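PDB 4KPK: enoyl-CoA hydratase/isomerase from Shewanella pealeana, which probably acts on acyl-CoA thioesters as a hydratase or isomerase of the crotonase-like family, its precise substrate being unsettled. Local coordinates for residues 39-44 and 52-57; 88-93 and 138-143. All blocks are in the same frame, centred on the assembly; numbering follows the deposited sequence.

Contact 1: residues 39-44 and 52-57. With EDO (1,2-ethanediol), chain B.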
# COMPACT_ATOMS: atom_id res chain seq x y z
N HIS A 39 20.96 21.74 -23.52
CA HIS A 39 20.71 21.27 -24.88
C HIS A 39 19.28 20.75 -25.01
O HIS A 39 18.66 20.96 -26.02
CB HIS A 39 21.69 20.12 -25.26
CG HIS A 39 23.15 20.47 -25.11
ND1 HIS A 39 23.84 21.21 -26.06
CD2 HIS A 39 24.05 20.19 -24.13
CE1 HIS A 39 25.10 21.36 -25.66
NE2 HIS A 39 25.25 20.77 -24.49
N TYR A 40 18.83 20.03 -23.97
CA TYR A 40 17.63 19.24 -23.97
C TYR A 40 16.52 19.73 -23.08
O TYR A 40 15.34 19.29 -23.22
CB TYR A 40 17.94 17.83 -23.51
CG TYR A 40 18.82 17.02 -24.41
CD1 TYR A 40 19.14 17.41 -25.72
CD2 TYR A 40 19.29 15.82 -23.98
CE1 TYR A 40 19.93 16.61 -26.54
CE2 TYR A 40 20.05 15.03 -24.79
CZ TYR A 40 20.37 15.42 -26.04
OH TYR A 40 21.14 14.55 -26.77
N LEU A 41 16.86 20.65 -22.19
CA LEU A 41 15.88 21.19 -21.25
C LEU A 41 15.74 22.70 -21.45
O LEU A 41 16.66 23.34 -21.93
CB LEU A 41 16.34 20.92 -19.81
CG LEU A 41 16.52 19.47 -19.39
CD1 LEU A 41 17.15 19.35 -17.99
CD2 LEU A 41 15.17 18.79 -19.46
N SER A 42 14.58 23.23 -21.02
CA SER A 42 14.41 24.65 -20.66
C SER A 42 14.21 24.74 -19.19
O SER A 42 13.74 23.79 -18.53
CB SER A 42 13.12 25.28 -21.25
OG SER A 42 13.09 25.21 -22.64
N CYS A 43 14.45 25.93 -18.67
CA CYS A 43 14.13 26.16 -17.30
C CYS A 43 13.83 27.60 -17.11
O CYS A 43 14.47 28.45 -17.72
CB CYS A 43 15.29 25.66 -16.39
SG CYS A 43 16.90 26.35 -16.73
N THR A 44 12.79 27.89 -16.32
CA THR A 44 12.35 29.26 -16.05
C THR A 44 11.96 29.41 -14.61
O THR A 44 11.66 28.41 -13.92
CB THR A 44 11.13 29.68 -16.96
OG1 THR A 44 10.02 28.81 -16.68
CG2 THR A 44 11.51 29.55 -18.37
N MSE A 52 11.01 23.00 -15.02
CA MSE A 52 11.97 22.19 -15.75
C MSE A 52 11.18 21.55 -16.85
O MSE A 52 10.20 20.83 -16.59
CB MSE A 52 12.61 21.10 -14.89
CG MSE A 52 13.63 20.27 -15.67
SE MSE A 52 14.41 18.98 -14.37
CE MSE A 52 15.74 19.52 -13.10
N VAL A 53 11.63 21.79 -18.09
CA VAL A 53 10.86 21.44 -19.25
C VAL A 53 11.67 20.58 -20.24
O VAL A 53 12.68 21.03 -20.76
CB VAL A 53 10.31 22.69 -19.98
CG1 VAL A 53 9.45 22.27 -21.18
CG2 VAL A 53 9.51 23.58 -19.03
N LEU A 54 11.13 19.39 -20.55
CA LEU A 54 11.73 18.48 -21.51
C LEU A 54 11.41 19.07 -22.85
O LEU A 54 10.18 19.32 -23.26
CB LEU A 54 11.23 17.04 -21.38
CG LEU A 54 11.73 16.26 -20.16
CD1 LEU A 54 11.42 17.01 -18.89
CD2 LEU A 54 11.16 14.84 -20.07
N ASP A 55 12.53 19.40 -23.48
CA ASP A 55 12.55 20.28 -24.68
C ASP A 55 13.38 19.64 -25.78
O ASP A 55 14.13 20.28 -26.48
CB ASP A 55 13.11 21.69 -24.33
CG ASP A 55 12.87 22.71 -25.45
OD1 ASP A 55 11.77 22.66 -26.09
OD2 ASP A 55 13.77 23.53 -25.72
N ARG A 56 13.19 18.36 -25.96
CA ARG A 56 13.80 17.66 -27.06
C ARG A 56 12.71 16.97 -27.89
O ARG A 56 12.85 15.80 -28.23
CB ARG A 56 14.77 16.62 -26.47
CG ARG A 56 15.80 16.13 -27.42
CD ARG A 56 16.50 14.94 -26.79
NE ARG A 56 17.38 14.38 -27.76
CZ ARG A 56 17.84 13.13 -27.78
NH1 ARG A 56 17.51 12.22 -26.84
NH2 ARG A 56 18.62 12.78 -28.77
N SER A 57 11.64 17.68 -28.22
CA SER A 57 10.51 17.01 -28.89
C SER A 57 10.92 16.29 -30.17
O SER A 57 10.38 15.22 -30.48
CB SER A 57 9.29 17.93 -29.14
OG SER A 57 9.58 19.04 -30.00
C1 EDO B . 17.04 24.90 -24.31
O1 EDO B . 17.95 24.75 -23.22
C2 EDO B . 15.85 25.61 -23.68
O2 EDO B . 15.36 26.64 -24.53
O HOH W 1 16.75 20.43 -27.51

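Contact 2: residues 88-93 and 138-143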
# COMPACT_ATOMS: atom_id res chain seq x y z
N LEU A 88 7.90 22.67 -10.94
CA LEU A 88 6.98 22.09 -11.88
C LEU A 88 7.80 21.40 -12.99
O LEU A 88 8.69 22.03 -13.60
CB LEU A 88 6.09 23.23 -12.42
CG LEU A 88 4.75 22.85 -13.01
CD1 LEU A 88 3.94 24.06 -13.48
CD2 LEU A 88 5.01 21.94 -14.18
N LEU A 89 7.55 20.11 -13.23
CA LEU A 89 8.12 19.39 -14.39
C LEU A 89 7.07 19.18 -15.49
O LEU A 89 5.98 18.67 -15.20
CB LEU A 89 8.64 18.01 -14.05
CG LEU A 89 9.79 17.78 -13.08
CD1 LEU A 89 9.37 18.21 -11.66
CD2 LEU A 89 10.19 16.31 -13.14
N LYS A 90 7.45 19.48 -16.72
CA LYS A 90 6.56 19.46 -17.91
C LYS A 90 7.45 19.07 -19.08
O LYS A 90 8.68 19.01 -18.93
CB LYS A 90 6.10 20.83 -18.29
CG LYS A 90 5.26 21.56 -17.34
CD LYS A 90 5.46 23.07 -17.47
CE LYS A 90 5.41 23.57 -18.89
NZ LYS A 90 5.02 25.02 -18.91
N ALA A 91 6.85 18.95 -20.24
CA ALA A 91 7.57 18.60 -21.49
C ALA A 91 6.87 19.24 -22.70
O ALA A 91 5.64 19.37 -22.69
CB ALA A 91 7.56 17.11 -21.65
N ASN A 92 7.64 19.62 -23.72
CA ASN A 92 7.11 20.12 -24.95
C ASN A 92 6.84 18.97 -25.90
O ASN A 92 7.42 17.88 -25.77
CB ASN A 92 8.02 21.16 -25.62
CG ASN A 92 8.28 22.35 -24.71
OD1 ASN A 92 7.43 22.76 -23.91
ND2 ASN A 92 9.49 22.87 -24.75
N GLY A 93 5.90 19.23 -26.83
CA GLY A 93 5.55 18.25 -27.89
C GLY A 93 4.40 17.40 -27.46
O GLY A 93 3.80 17.66 -26.41
N ILE A 138 5.45 19.04 -8.87
CA ILE A 138 4.22 18.73 -9.66
C ILE A 138 4.75 18.32 -11.02
O ILE A 138 5.47 19.09 -11.63
CB ILE A 138 3.32 19.98 -9.84
CG1 ILE A 138 2.96 20.52 -8.46
CG2 ILE A 138 1.99 19.64 -10.60
CD1 ILE A 138 2.28 21.82 -8.43
N THR A 139 4.42 17.11 -11.47
CA THR A 139 4.67 16.68 -12.85
C THR A 139 3.37 16.62 -13.73
O THR A 139 2.36 16.04 -13.34
CB THR A 139 5.44 15.34 -12.83
OG1 THR A 139 6.68 15.57 -12.13
CG2 THR A 139 5.78 14.80 -14.23
N LEU A 140 3.44 17.24 -14.92
CA LEU A 140 2.35 17.32 -15.91
C LEU A 140 2.67 16.46 -17.15
O LEU A 140 3.59 16.75 -17.89
CB LEU A 140 2.17 18.75 -16.35
CG LEU A 140 2.02 19.88 -15.32
CD1 LEU A 140 1.77 21.22 -16.02
CD2 LEU A 140 0.89 19.51 -14.38
N VAL A 141 1.94 15.39 -17.35
CA VAL A 141 2.33 14.36 -18.31
C VAL A 141 1.32 14.28 -19.47
O VAL A 141 0.18 13.99 -19.22
CB VAL A 141 2.38 12.97 -17.65
CG1 VAL A 141 2.79 11.91 -18.66
CG2 VAL A 141 3.32 12.95 -16.43
N GLN A 142 1.75 14.64 -20.68
CA GLN A 142 0.96 14.51 -21.93
C GLN A 142 1.48 13.30 -22.70
O GLN A 142 2.70 12.97 -22.64
CB GLN A 142 1.03 15.82 -22.77
CG GLN A 142 2.23 16.02 -23.71
CD GLN A 142 3.58 16.32 -22.99
OE1 GLN A 142 3.73 16.16 -21.78
NE2 GLN A 142 4.58 16.71 -23.77
N GLY A 143 0.57 12.59 -23.39
CA GLY A 143 0.89 11.34 -24.09
C GLY A 143 1.87 10.32 -23.46
O GLY A 143 1.80 9.98 -22.28
O HOH W 2 3.95 18.23 -19.98

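Contact 1: residues 39-44 and 52-57
The N-terminal beta hairpin of the crotonase-like fold, strands 41-46 and 49-54, is held here by antiparallel pairing and, beyond the strand ends, by a stack of Y40 on R56. S42 and V53 form a hydrogen-bonded pair, S42 N to V53 O and V53 N to S42 O both 2.9 Å. D55 N reaches Y40 O at 2.8 Å, a rather bent bond (143° at the hydrogen) that carries the pairing past the strand. On one face of the hairpin the branches of L41 part: CD1 lies 4.3 Å from CG of the selenomethionine M52, while CD2 meets L54 CD1. Helix 65-80 covers this face, where M52 and L54 rest on it. With chi1 at -161°, R56 sends CG away from the backbone N, and the extended chain then runs along the tyrosine. The guanidinium also makes a salt bridge to D101 and donates to A62 O, while the Y40 hydroxyl bonds D64. Replacing Y40 with an alanine would probably strip the R56 chain of its flat support and leave D64 without the hydroxyl partner. Ring and guanidinium planes are 15° apart; R56 CD covers the ring centre in a CH-pi contact, 3.7 Å from the centroid, whereas the guanidinium is displaced to the rim by the hydroxyl, an off-centre cation-pi contact with NE 3.6 Å from Y40 CZ.

Contact 2: residues 88-93 and 138-143
Parallel strand pairing deep in the central sheet joins 88-91 to 138-141, neighbouring strands of the crotonase-like fold with mostly helical chain between them. Two nearly straight backbone bonds set the register: L89 N to I138 O at 2.8 Å and L140 N to L89 O at 2.9 Å. On one face L88 CD2 packs against L140 CD1 at 3.8 Å, and that same methyl of L140 meets the aliphatic CG of K90, whose ammonium group turns off to Q51. Helix 222-235 covers this face, touching L88, I138 and L140. On the other, the L89 side chain lies against T139 OG1, 3.7 Å from L89 CB; this hydroxyl is hydrogen-bonded to S156. Past L140 the two chains diverge and the Q142 side chain spans the distance. Its chi1 of 84° places CG between the backbone N and the carbonyl carbon, and a bend at chi2 brings the amide against the end of 88-93. A water accepts from A91 N and lies 2.8 Å from Q142 OE1, linking the two chain ends. The other end of the amide, Q142 NE2, donates to G93 O at 2.9 Å, with the oxygen near the amide plane but the nitrogen 55° out of the carbonyl plane.

Both contacts belong to one mixed sheet, in which strand 49-54 of contact 1 is the direct neighbour of strand 86-91 of contact 2. Contact 1 lies at the sheet's margin, partly buried, and includes 41-46, an edge strand of the sheet within this chain; contact 2 is buried nearer the centre of the chain. Their chemistry follows: an antiparallel hairpin finished by a charged, aromatic stack against a parallel pair lined mostly by aliphatic side chains and closed by a neutral amide. The two meet directly where N92 N lies 2.6 Å from L54 O, a probable hydrogen bond, and N92 ND2 also pairs with D55 OD1, while L54 CB packs on A91 CB.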